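Local coordinates for quinonprotein alcohol dehydrogenase-like protein (Bacteroides thetaiotaomicron VPI-5482, PDB 4R5O) that is of unknown function but binds calcium and joins an immunoglobulin-like beta-sandwich domain to a seven-bladed beta-propeller of the YVTN repeat family, at residues I205-L210 with I257-G262. Residues are numbered along the deposited sequence; the frame is centred on the assembly and turned at random.
Sequences IRRIDL and IAAKEG
R207 meets the backbone of I257 and A259 with a single guanidinium group, a worked example of how an arginine on a strand can receive the C-terminal end of a short helix. The hydrogen bonds come first. NH1 of R207 donates to O of A259 over 2.7 Å, with an N-H...O angle of 157°; it approaches a lone pair in the carbonyl plane, and the oxygen in turn lies at the edge of the guanidinium, in its plane. NH2 of R207 adds a weak second bond to O of A259 at 3.1 Å, which makes the grip a fork on one acceptor. NH1 also donates to the carbonyl oxygen of L256, one residue before the segment.

The packing is of another kind. O of I257 sits over one face of the guanidinium, off toward its rim and 3.2 Å from CZ of R207, a position unsuited to hydrogen bonding. Lower down the side chain, CD of R207 rests 3.8 Å from CA of I257. The chain extends with CG anti to the backbone N (chi1 -179°) and then bends at chi3 (60°), which turns the guanidinium onto the carbonyls. A methionine in place of R207 would probably leave O of A259 without its two donors and the chain leaving helix 253-258 less firmly held.

Strand 204-209 belongs to one four-stranded propeller sheet, whereas the helix follows strand 246-252 of the next sheet in sequence. R207 thus bridges consecutive blades through main-chain carbonyls, and its positive charge probably complements the partial negative charge at the helix C-terminus.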
loop_
_atom_site.group_PDB
_atom_site.type_symbol
_atom_site.label_atom_id
_atom_site.label_comp_id
_atom_site.label_asym_id
_atom_site.label_seq_id
_atom_site.Cartn_x
_atom_site.Cartn_y
_atom_site.Cartn_z
ATOM N N ILE A 205 7.669 -22.395 0.321
ATOM C CA ILE A 205 7.253 -21.673 -0.894
ATOM C C ILE A 205 5.867 -22.136 -1.336
ATOM O O ILE A 205 5.626 -23.335 -1.544
ATOM C CB ILE A 205 8.262 -21.828 -2.080
ATOM C CG1 ILE A 205 9.704 -21.496 -1.646
ATOM C CG2 ILE A 205 7.810 -21.004 -3.306
ATOM C CD1 ILE A 205 10.736 -21.923 -2.590
ATOM N N ARG A 206 4.981 -21.149 -1.546
ATOM C CA ARG A 206 3.630 -21.342 -2.062
ATOM C C ARG A 206 3.440 -20.560 -3.328
ATOM O O ARG A 206 3.797 -19.385 -3.354
ATOM C CB ARG A 206 2.564 -20.921 -1.043
ATOM C CG ARG A 206 2.634 -21.624 0.271
ATOM C CD ARG A 206 1.873 -20.793 1.253
ATOM N NE ARG A 206 1.851 -21.385 2.587
ATOM C CZ ARG A 206 0.881 -22.175 3.027
ATOM N NH1 ARG A 206 -0.145 -22.491 2.231
ATOM N NH2 ARG A 206 0.925 -22.666 4.258
ATOM N N ARG A 207 2.890 -21.191 -4.374
ATOM C CA ARG A 207 2.530 -20.485 -5.601
ATOM C C ARG A 207 1.115 -20.057 -5.468
ATOM O O ARG A 207 0.286 -20.876 -5.100
ATOM C CB ARG A 207 2.745 -21.349 -6.862
ATOM C CG ARG A 207 2.393 -20.609 -8.168
ATOM C CD ARG A 207 2.544 -21.465 -9.404
ATOM N NE ARG A 207 1.679 -22.645 -9.385
ATOM C CZ ARG A 207 2.096 -23.888 -9.139
ATOM N NH1 ARG A 207 3.388 -24.140 -8.945
ATOM N NH2 ARG A 207 1.231 -24.890 -9.124
ATOM N N ILE A 208 0.819 -18.806 -5.746
ATOM C CA ILE A 208 -0.561 -18.316 -5.690
ATOM C C ILE A 208 -0.977 -17.866 -7.120
ATOM O O ILE A 208 -0.189 -17.244 -7.838
ATOM C CB ILE A 208 -0.760 -17.182 -4.611
ATOM C CG1 ILE A 208 -2.268 -16.772 -4.482
ATOM C CG2 ILE A 208 0.186 -15.963 -4.805
ATOM C CD1 ILE A 208 -2.675 -16.152 -3.179
ATOM N N ASP A 209 -2.194 -18.259 -7.542
ATOM C CA ASP A 209 -2.786 -17.837 -8.821
ATOM C C ASP A 209 -3.391 -16.469 -8.585
ATOM O O ASP A 209 -4.239 -16.335 -7.708
ATOM C CB ASP A 209 -3.812 -18.881 -9.315
ATOM C CG ASP A 209 -4.424 -18.610 -10.679
ATOM O OD1 ASP A 209 -5.029 -17.527 -10.860
ATOM O OD2 ASP A 209 -4.398 -19.519 -11.523
ATOM N N LEU A 210 -2.943 -15.443 -9.300
ATOM C CA LEU A 210 -3.389 -14.059 -9.051
ATOM C C LEU A 210 -4.843 -13.785 -9.567
ATOM O O LEU A 210 -5.356 -12.688 -9.335
ATOM C CB LEU A 210 -2.412 -13.052 -9.687
ATOM C CG LEU A 210 -0.978 -13.096 -9.119
ATOM C CD1 LEU A 210 -0.080 -12.115 -9.804
ATOM C CD2 LEU A 210 -0.952 -12.853 -7.626
ATOM N N ILE A 257 6.494 -22.063 -11.515
ATOM C CA ILE A 257 5.152 -22.009 -12.118
ATOM C C ILE A 257 4.609 -23.441 -12.348
ATOM O O ILE A 257 3.419 -23.677 -12.093
ATOM C CB ILE A 257 5.183 -21.194 -13.431
ATOM C CG1 ILE A 257 5.368 -19.686 -13.107
ATOM C CG2 ILE A 257 3.912 -21.417 -14.265
ATOM C CD1 ILE A 257 5.597 -18.761 -14.267
ATOM N N ALA A 258 5.474 -24.379 -12.782
ATOM C CA ALA A 258 5.124 -25.762 -13.144
ATOM C C ALA A 258 5.084 -26.743 -11.952
ATOM O O ALA A 258 4.450 -27.796 -12.056
ATOM C CB ALA A 258 6.146 -26.281 -14.140
ATOM N N ALA A 259 5.813 -26.443 -10.872
ATOM C CA ALA A 259 5.930 -27.300 -9.695
ATOM C C ALA A 259 4.558 -27.672 -9.086
ATOM O O ALA A 259 3.706 -26.804 -8.862
ATOM C CB ALA A 259 6.776 -26.606 -8.638
ATOM N N LYS A 260 4.367 -28.972 -8.830
ATOM C CA LYS A 260 3.165 -29.518 -8.188
ATOM C C LYS A 260 3.369 -29.504 -6.669
ATOM O O LYS A 260 4.498 -29.304 -6.218
ATOM C CB LYS A 260 2.856 -30.950 -8.708
ATOM C CG LYS A 260 2.514 -31.067 -10.197
ATOM C CD LYS A 260 2.569 -32.518 -10.649
ATOM C CE LYS A 260 2.435 -32.701 -12.148
ATOM N NZ LYS A 260 2.696 -34.109 -12.592
ATOM N N GLU A 261 2.302 -29.744 -5.885
ATOM C CA GLU A 261 2.357 -29.785 -4.418
ATOM C C GLU A 261 3.486 -30.731 -3.960
ATOM O O GLU A 261 3.519 -31.901 -4.366
ATOM C CB GLU A 261 0.993 -30.225 -3.846
ATOM C CG GLU A 261 0.926 -30.275 -2.322
ATOM C CD GLU A 261 -0.382 -30.739 -1.697
ATOM O OE1 GLU A 261 -1.443 -30.658 -2.359
ATOM O OE2 GLU A 261 -0.347 -31.131 -0.509
ATOM N N GLY A 262 4.431 -30.172 -3.200
ATOM C CA GLY A 262 5.570 -30.901 -2.665
ATOM C C GLY A 262 6.810 -30.970 -3.538
ATOM O O GLY A 262 7.889 -31.276 -3.014
#